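Local coordinates for alpha-fucosidase GH29 (PDB 4PSR), which hydrolyses alpha-L-fucosidic linkages as a family 29 glycoside hydrolase and probably removes fucose from the glycans of glycoproteins, at residues His171-Ala183 and Glu234-Glu246. Residues are numbered along the deposited sequence; the frame is centred on the assembly and turned at random.
Sequences HQAYNYNGFFQWA and ECGSFEGPCAVDE. With MAN (alpha-D-mannopyranose), chain D.
One face of the F238 ring covers G178 CA, offset toward the rim, with CA 3.8 Å from the ring centroid in a CH-pi contact. Lacking a side chain, G178 leaves the hollow that F238 fills and lets its CA come close to the ring. Q181 CB borders the same ring at CD1, and its extended chain carries NE2 to S237 OG, a hydrogen bond of 3.0 Å. Next to G178, the sulfur of C235, disulfide-bonded to C242, rests against both the N177 carbonyl oxygen and the Y174 ring, which it meets obliquely, with SG 3.7 Å from Y174 CD1. A water ties Y174 OH and Q181 OE1 to C235 O. With CG beside its backbone N (chi1 -82°), N177 reaches across to the 234-246 segment: ND2 bonds A243 O at 3.0 Å, from above the carbonyl plane, and also A173 O, while OD1, held chiefly by R200, also takes a weak bond from A243 N. Farther along, V244 CG2 plugs the notch between A173 CB (3.6 Å) and Y176 OH, which bonds D204. The contact thus joins two loops of the TIM barrel, those following strands 165-170 and 222-225, with helix 200-218 against Y176 and helix 48-51 against Y174.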
ATOM      1  N   HIS A 171     -10.585  -0.408 -10.924  1.00 10.01           N
ATOM      2  CA  HIS A 171     -11.478   0.446 -10.143  1.00  8.80           C
ATOM      3  C   HIS A 171     -12.901   0.453 -10.764  1.00 11.35           C
ATOM      4  O   HIS A 171     -13.613   1.459 -10.715  1.00 10.81           O
ATOM      5  CB  HIS A 171     -10.964   1.911 -10.023  1.00 10.80           C
ATOM      6  CG  HIS A 171      -9.475   2.094  -9.840  1.00 10.78           C
ATOM      7  ND1 HIS A 171      -8.953   2.928  -8.876  1.00 10.07           N
ATOM      8  CD2 HIS A 171      -8.409   1.620 -10.541  1.00 11.08           C
ATOM      9  CE1 HIS A 171      -7.630   2.967  -8.993  1.00 11.36           C
ATOM     10  NE2 HIS A 171      -7.278   2.184  -9.997  1.00 11.29           N
ATOM     11  N   GLN A 172     -13.312  -0.694 -11.296  1.00 10.69           N
ATOM     12  CA  GLN A 172     -14.474  -0.731 -12.182  1.00 10.81           C
ATOM     13  C   GLN A 172     -15.815  -0.933 -11.478  1.00 12.83           C
ATOM     14  O   GLN A 172     -16.855  -0.864 -12.126  1.00 12.36           O
ATOM     15  CB  GLN A 172     -14.253  -1.695 -13.356  1.00 10.56           C
ATOM     16  CG  GLN A 172     -14.550  -3.168 -13.158  1.00 11.95           C
ATOM     17  CD  GLN A 172     -13.556  -3.954 -12.322  1.00 11.05           C
ATOM     18  OE1 GLN A 172     -12.756  -3.378 -11.573  1.00 11.42           O
ATOM     19  NE2 GLN A 172     -13.599  -5.285 -12.429  1.00 10.71           N
ATOM     20  N   ALA A 173     -15.804  -1.102 -10.161  1.00 11.39           N
ATOM     21  CA  ALA A 173     -17.068  -1.176  -9.406  1.00 10.92           C
ATOM     22  C   ALA A 173     -17.774   0.155  -9.308  1.00 10.64           C
ATOM     23  O   ALA A 173     -19.016   0.217  -9.465  1.00 11.29           O
ATOM     24  CB  ALA A 173     -16.829  -1.724  -8.030  1.00 11.43           C
ATOM     25  N   TYR A 174     -17.065   1.246  -9.027  1.00 10.91           N
ATOM     26  CA  TYR A 174     -17.764   2.515  -8.802  1.00 10.71           C
ATOM     27  C   TYR A 174     -18.342   3.073 -10.102  1.00 11.06           C
ATOM     28  O   TYR A 174     -19.287   3.881 -10.103  1.00 12.60           O
ATOM     29  CB  TYR A 174     -16.849   3.521  -8.094  1.00 12.13           C
ATOM     30  CG  TYR A 174     -17.474   4.832  -7.712  1.00 10.25           C
ATOM     31  CD1 TYR A 174     -18.753   4.898  -7.157  1.00 12.45           C
ATOM     32  CD2 TYR A 174     -16.757   6.008  -7.824  1.00 13.11           C
ATOM     33  CE1 TYR A 174     -19.298   6.102  -6.799  1.00 12.06           C
ATOM     34  CE2 TYR A 174     -17.303   7.231  -7.462  1.00 12.72           C
ATOM     35  CZ  TYR A 174     -18.570   7.270  -6.928  1.00 12.43           C
ATOM     36  OH  TYR A 174     -19.073   8.516  -6.584  1.00 14.86           O
ATOM     37  N   ASN A 175     -17.833   2.578 -11.232  1.00 12.35           N
ATOM     38  CA  ASN A 175     -18.359   2.951 -12.538  1.00 10.47           C
ATOM     39  C   ASN A 175     -19.892   2.914 -12.640  1.00 11.59           C
ATOM     40  O   ASN A 175     -20.476   3.824 -13.243  1.00 11.75           O
ATOM     41  CB  ASN A 175     -17.730   2.037 -13.614  1.00 11.88           C
ATOM     42  CG  ASN A 175     -18.353   2.217 -14.968  1.00 12.36           C
ATOM     43  OD1 ASN A 175     -19.198   1.410 -15.372  1.00 16.08           O
ATOM     44  ND2 ASN A 175     -17.985   3.284 -15.670  1.00 11.03           N
ATOM     45  N   TYR A 176     -20.502   1.884 -12.074  1.00 13.08           N
ATOM     46  CA  TYR A 176     -21.950   1.718 -12.139  1.00 13.64           C
ATOM     47  C   TYR A 176     -22.609   1.890 -10.793  1.00 12.89           C
ATOM     48  O   TYR A 176     -23.805   1.562 -10.652  1.00 14.68           O
ATOM     49  CB  TYR A 176     -22.326   0.371 -12.757  1.00 13.29           C
ATOM     50  CG  TYR A 176     -21.904  -0.893 -12.028  1.00 12.28           C
ATOM     51  CD1 TYR A 176     -20.636  -1.464 -12.242  1.00 13.40           C
ATOM     52  CD2 TYR A 176     -22.803  -1.589 -11.196  1.00 13.37           C
ATOM     53  CE1 TYR A 176     -20.282  -2.632 -11.634  1.00 14.99           C
ATOM     54  CE2 TYR A 176     -22.427  -2.769 -10.559  1.00 15.51           C
ATOM     55  CZ  TYR A 176     -21.178  -3.298 -10.808  1.00 14.42           C
ATOM     56  OH  TYR A 176     -20.797  -4.484 -10.219  1.00 16.03           O
ATOM     57  N   ASN A 177     -21.852   2.376  -9.805  1.00 12.59           N
ATOM     58  CA  ASN A 177     -22.362   2.619  -8.448  1.00 10.92           C
ATOM     59  C   ASN A 177     -22.335   4.095  -8.094  1.00 12.96           C
ATOM     60  O   ASN A 177     -22.375   4.440  -6.925  1.00 13.41           O
ATOM     61  CB  ASN A 177     -21.614   1.774  -7.397  1.00 11.57           C
ATOM     62  CG  ASN A 177     -22.131   0.371  -7.316  1.00 15.22           C
ATOM     63  OD1 ASN A 177     -23.227   0.142  -6.773  1.00 14.07           O
ATOM     64  ND2 ASN A 177     -21.380  -0.586  -7.813  1.00 13.49           N
ATOM     65  N   GLY A 178     -22.280   4.969  -9.092  1.00 11.63           N
ATOM     66  CA  GLY A 178     -22.454   6.389  -8.886  1.00 12.61           C
ATOM     67  C   GLY A 178     -21.461   7.298  -9.572  1.00 11.38           C
ATOM     68  O   GLY A 178     -21.740   8.474  -9.733  1.00 13.19           O
ATOM     69  N   PHE A 179     -20.310   6.789 -10.003  1.00 12.35           N
ATOM     70  CA  PHE A 179     -19.309   7.686 -10.591  1.00 11.40           C
ATOM     71  C   PHE A 179     -19.888   8.599 -11.657  1.00 10.07           C
ATOM     72  O   PHE A 179     -19.615   9.793 -11.671  1.00 11.12           O
ATOM     73  CB  PHE A 179     -18.178   6.854 -11.201  1.00 11.33           C
ATOM     74  CG  PHE A 179     -16.983   7.660 -11.685  1.00 10.25           C
ATOM     75  CD1 PHE A 179     -16.112   8.259 -10.794  1.00 13.11           C
ATOM     76  CD2 PHE A 179     -16.716   7.758 -13.041  1.00 11.87           C
ATOM     77  CE1 PHE A 179     -14.991   8.959 -11.232  1.00 12.11           C
ATOM     78  CE2 PHE A 179     -15.591   8.450 -13.483  1.00 11.97           C
ATOM     79  CZ  PHE A 179     -14.747   9.047 -12.579  1.00 10.88           C
ATOM     80  N   PHE A 180     -20.668   8.013 -12.562  1.00 13.30           N
ATOM     81  CA  PHE A 180     -21.235   8.767 -13.674  1.00 12.90           C
ATOM     82  C   PHE A 180     -22.695   9.202 -13.392  1.00 14.64           C
ATOM     83  O   PHE A 180     -23.484   9.370 -14.304  1.00 14.32           O
ATOM     84  CB  PHE A 180     -21.168   7.931 -14.950  1.00 12.70           C
ATOM     85  CG  PHE A 180     -19.807   7.922 -15.631  1.00 11.12           C
ATOM     86  CD1 PHE A 180     -19.199   9.106 -16.001  1.00 11.57           C
ATOM     87  CD2 PHE A 180     -19.191   6.704 -15.975  1.00 10.05           C
ATOM     88  CE1 PHE A 180     -17.973   9.115 -16.682  1.00 13.91           C
ATOM     89  CE2 PHE A 180     -17.954   6.726 -16.684  1.00 10.78           C
ATOM     90  CZ  PHE A 180     -17.374   7.906 -17.027  1.00 11.41           C
ATOM     91  N   GLN A 181     -23.025   9.438 -12.132  1.00 12.91           N
ATOM     92  CA  GLN A 181     -24.427   9.760 -11.778  1.00 12.94           C
ATOM     93  C   GLN A 181     -24.964  11.007 -12.486  1.00 16.20           C
ATOM     94  O   GLN A 181     -26.182  11.113 -12.686  1.00 15.36           O
ATOM     95  CB  GLN A 181     -24.565   9.930 -10.255  1.00 14.92           C
ATOM     96  CG  GLN A 181     -23.888  11.134  -9.666  1.00 13.94           C
ATOM     97  CD  GLN A 181     -23.986  11.133  -8.171  1.00 15.72           C
ATOM     98  OE1 GLN A 181     -23.043  10.818  -7.465  1.00 16.82           O
ATOM     99  NE2 GLN A 181     -25.162  11.507  -7.665  1.00 17.26           N
ATOM    100  N   TRP A 182     -24.094  11.948 -12.837  1.00 13.33           N
ATOM    101  CA  TRP A 182     -24.536  13.203 -13.461  1.00 12.48           C
ATOM    102  C   TRP A 182     -24.525  13.200 -15.001  1.00 13.91           C
ATOM    103  O   TRP A 182     -24.892  14.209 -15.627  1.00 16.63           O
ATOM    104  CB  TRP A 182     -23.745  14.392 -12.926  1.00 12.61           C
ATOM    105  CG  TRP A 182     -23.884  14.570 -11.420  1.00 14.40           C
ATOM    106  CD1 TRP A 182     -25.071  14.728 -10.730  1.00 17.76           C
ATOM    107  CD2 TRP A 182     -22.849  14.585 -10.428  1.00 14.50           C
ATOM    108  NE1 TRP A 182     -24.828  14.856  -9.386  1.00 18.01           N
ATOM    109  CE2 TRP A 182     -23.474  14.780  -9.167  1.00 16.50           C
ATOM    110  CE3 TRP A 182     -21.463  14.462 -10.471  1.00 14.73           C
ATOM    111  CZ2 TRP A 182     -22.754  14.847  -7.963  1.00 16.74           C
ATOM    112  CZ3 TRP A 182     -20.737  14.542  -9.252  1.00 16.00           C
ATOM    113  CH2 TRP A 182     -21.399  14.709  -8.018  1.00 17.50           C
ATOM    114  N   ALA A 183     -24.053  12.107 -15.612  1.00 14.21           N
ATOM    115  CA  ALA A 183     -24.089  12.006 -17.071  1.00 15.46           C
ATOM    116  C   ALA A 183     -25.526  11.882 -17.553  1.00 14.89           C
ATOM    117  O   ALA A 183     -26.332  11.241 -16.888  1.00 17.59           O
ATOM    118  CB  ALA A 183     -23.271  10.809 -17.565  1.00 13.26           C
ATOM    119  N   GLU A 234     -20.570   4.904   0.883  1.00 21.79           N
ATOM    120  CA  GLU A 234     -19.339   5.499   0.350  1.00 22.44           C
ATOM    121  C   GLU A 234     -19.480   6.022  -1.089  1.00 25.04           C
ATOM    122  O   GLU A 234     -18.504   6.446  -1.701  1.00 23.99           O
ATOM    123  CB  GLU A 234     -18.201   4.492   0.428  1.00 23.27           C
ATOM    124  CG  GLU A 234     -17.889   4.040   1.841  1.00 26.68           C
ATOM    125  CD  GLU A 234     -17.423   5.185   2.715  1.00 54.06           C
ATOM    126  OE1 GLU A 234     -16.604   5.995   2.240  1.00 34.50           O
ATOM    127  OE2 GLU A 234     -17.882   5.284   3.868  1.00 45.16           O
ATOM    128  N   CYS A 235     -20.691   5.999  -1.610  1.00 18.73           N
ATOM    129  CA  CYS A 235     -20.976   6.376  -2.994  1.00 17.68           C
ATOM    130  C   CYS A 235     -21.788   7.684  -3.090  1.00 18.39           C
ATOM    131  O   CYS A 235     -22.609   7.914  -4.002  1.00 18.75           O
ATOM    132  CB  CYS A 235     -21.681   5.219  -3.724  1.00 16.58           C
ATOM    133  SG  CYS A 235     -20.621   3.830  -4.134  1.00 16.65           S
ATOM    134  N   GLY A 236     -21.539   8.566  -2.125  1.00 21.13           N
ATOM    135  CA  GLY A 236     -22.080   9.905  -2.188  1.00 26.81           C
ATOM    136  C   GLY A 236     -23.586   9.883  -2.234  1.00 18.41           C
ATOM    137  O   GLY A 236     -24.222   9.106  -1.496  1.00 27.48           O
ATOM    138  N   SER A 237     -24.170  10.691  -3.106  1.00 21.32           N
ATOM    139  CA  SER A 237     -25.608  10.864  -3.150  1.00 21.26           C
ATOM    140  C   SER A 237     -26.331   9.875  -4.064  1.00 28.28           C
ATOM    141  O   SER A 237     -27.554   9.867  -4.117  1.00 23.96           O
ATOM    142  CB  SER A 237     -25.957  12.291  -3.576  1.00 28.26           C
ATOM    143  OG  SER A 237     -25.628  12.546  -4.939  1.00 24.48           O
ATOM    144  N   PHE A 238     -25.592   9.049  -4.792  1.00 20.55           N
ATOM    145  CA  PHE A 238     -26.227   8.091  -5.708  1.00 18.79           C
ATOM    146  C   PHE A 238     -27.036   7.100  -4.888  1.00 18.18           C
ATOM    147  O   PHE A 238     -26.570   6.609  -3.862  1.00 19.96           O
ATOM    148  CB  PHE A 238     -25.145   7.370  -6.509  1.00 15.71           C
ATOM    149  CG  PHE A 238     -25.668   6.425  -7.566  1.00 15.45           C
ATOM    150  CD1 PHE A 238     -26.154   6.900  -8.758  1.00 13.93           C
ATOM    151  CD2 PHE A 238     -25.595   5.069  -7.382  1.00 15.28           C
ATOM    152  CE1 PHE A 238     -26.595   6.003  -9.741  1.00 18.72           C
ATOM    153  CE2 PHE A 238     -26.030   4.180  -8.358  1.00 17.45           C
ATOM    154  CZ  PHE A 238     -26.522   4.664  -9.524  1.00 17.75           C
ATOM    155  N   GLU A 239     -28.241   6.808  -5.356  1.00 18.75           N
ATOM    156  CA  GLU A 239     -29.091   5.829  -4.681  1.00 23.50           C
ATOM    157  C   GLU A 239     -28.704   4.450  -5.195  1.00 19.08           C
ATOM    158  O   GLU A 239     -28.874   4.150  -6.372  1.00 21.00           O
ATOM    159  CB  GLU A 239     -30.571   6.087  -4.965  1.00 23.50           C
ATOM    160  CG  GLU A 239     -31.114   7.423  -4.465  1.00 25.09           C
ATOM    161  CD  GLU A 239     -32.605   7.625  -4.778  1.00 55.08           C
ATOM    162  OE1 GLU A 239     -33.205   6.813  -5.524  1.00 50.01           O
ATOM    163  OE2 GLU A 239     -33.188   8.601  -4.259  1.00 35.48           O
ATOM    164  N   GLY A 240     -28.156   3.639  -4.306  1.00 21.31           N
ATOM    165  CA  GLY A 240     -27.632   2.340  -4.683  1.00 21.60           C
ATOM    166  C   GLY A 240     -26.836   1.739  -3.543  1.00 17.82           C
ATOM    167  O   GLY A 240     -26.533   2.423  -2.556  1.00 19.03           O
ATOM    168  N   PRO A 241     -26.484   0.453  -3.675  1.00 16.55           N
ATOM    169  CA  PRO A 241     -25.821  -0.293  -2.610  1.00 17.34           C
ATOM    170  C   PRO A 241     -24.321  -0.026  -2.487  1.00 14.36           C
ATOM    171  O   PRO A 241     -23.744  -0.470  -1.500  1.00 14.85           O
ATOM    172  CB  PRO A 241     -26.060  -1.750  -3.003  1.00 18.87           C
ATOM    173  CG  PRO A 241     -26.165  -1.731  -4.464  1.00 18.47           C
ATOM    174  CD  PRO A 241     -26.822  -0.415  -4.817  1.00 20.32           C
ATOM    175  N   CYS A 242     -23.721   0.662  -3.456  1.00 14.61           N
ATOM    176  CA  CYS A 242     -22.274   0.936  -3.398  1.00 13.39           C
ATOM    177  C   CYS A 242     -21.555  -0.400  -3.247  1.00 13.99           C
ATOM    178  O   CYS A 242     -20.721  -0.605  -2.352  1.00 13.50           O
ATOM    179  CB  CYS A 242     -21.949   1.900  -2.232  1.00 12.06           C
ATOM    180  SG  CYS A 242     -20.395   2.809  -2.406  1.00 15.91           S
ATOM    181  N   ALA A 243     -21.926  -1.332  -4.127  1.00 13.42           N
ATOM    182  CA  ALA A 243     -21.499  -2.705  -4.029  1.00 10.74           C
ATOM    183  C   ALA A 243     -21.534  -3.430  -5.356  1.00 12.73           C
ATOM    184  O   ALA A 243     -22.233  -3.015  -6.283  1.00 14.96           O
ATOM    185  CB  ALA A 243     -22.415  -3.476  -3.011  1.00 14.31           C
ATOM    186  N   VAL A 244     -20.812  -4.541  -5.382  1.00 11.35           N
ATOM    187  CA  VAL A 244     -20.858  -5.556  -6.434  1.00 13.20           C
ATOM    188  C   VAL A 244     -21.595  -6.776  -5.884  1.00 13.63           C
ATOM    189  O   VAL A 244     -21.440  -7.153  -4.731  1.00 13.43           O
ATOM    190  CB  VAL A 244     -19.415  -5.965  -6.907  1.00 12.09           C
ATOM    191  CG1 VAL A 244     -19.466  -7.123  -7.900  1.00 14.55           C
ATOM    192  CG2 VAL A 244     -18.675  -4.768  -7.487  1.00 14.24           C
ATOM    193  N   ASP A 245     -22.426  -7.385  -6.712  1.00 13.22           N
ATOM    194  CA  ASP A 245     -23.085  -8.607  -6.302  1.00 13.84           C
ATOM    195  C   ASP A 245     -22.128  -9.607  -5.619  1.00 13.05           C
ATOM    196  O   ASP A 245     -21.028  -9.913  -6.124  1.00 12.23           O
ATOM    197  CB  ASP A 245     -23.733  -9.243  -7.521  1.00 14.61           C
ATOM    198  CG  ASP A 245     -24.429 -10.519  -7.182  1.00 23.92           C
ATOM    199  OD1 ASP A 245     -25.512 -10.426  -6.566  1.00 25.20           O
ATOM    200  OD2 ASP A 245     -23.867 -11.586  -7.496  1.00 22.86           O
ATOM    201  N   GLU A 246     -22.531 -10.152  -4.478  1.00 14.55           N
ATOM    202  CA  GLU A 246     -21.699 -11.022  -3.692  1.00 13.40           C
ATOM    203  C   GLU A 246     -21.227 -12.260  -4.440  1.00 14.57           C
ATOM    204  O   GLU A 246     -20.069 -12.648  -4.331  1.00 14.16           O
ATOM    205  CB  GLU A 246     -22.427 -11.444  -2.398  1.00 14.02           C
ATOM    206  CG  GLU A 246     -21.571 -12.262  -1.459  1.00 17.89           C
ATOM    207  CD  GLU A 246     -22.350 -12.963  -0.368  1.00 21.28           C
ATOM    208  OE1 GLU A 246     -21.802 -13.071   0.737  1.00 22.63           O
ATOM    209  OE2 GLU A 246     -23.480 -13.427  -0.624  1.00 27.88           O
TER
HETATM  210  C1  MAN D   6     -26.265 -10.649  -0.809  1.00 32.21           C
HETATM  211  C2  MAN D   6     -26.857 -11.854  -1.547  1.00 24.25           C
HETATM  212  C3  MAN D   6     -27.661 -12.705  -0.549  1.00 23.39           C
HETATM  213  C4  MAN D   6     -26.766 -13.104   0.655  1.00 48.56           C
HETATM  214  C5  MAN D   6     -26.199 -11.815   1.311  1.00 37.04           C
HETATM  215  C6  MAN D   6     -25.188 -12.059   2.436  1.00 45.06           C
HETATM  216  O2  MAN D   6     -25.809 -12.671  -2.031  1.00 25.06           O
HETATM  217  O3  MAN D   6     -28.235 -13.834  -1.172  1.00 37.70           O
HETATM  218  O4  MAN D   6     -27.526 -13.830   1.608  1.00 58.50           O
HETATM  219  O5  MAN D   6     -25.500 -11.022   0.297  1.00 30.83           O
HETATM  220  O6  MAN D   6     -24.670 -10.780   2.871  1.00 36.74           O
HETATM  221  O   HOH W   1     -21.759   8.502  -6.511  1.00 14.24           O
HETATM  222  O   HOH W   2     -24.229   2.769  -5.254  1.00 23.27           O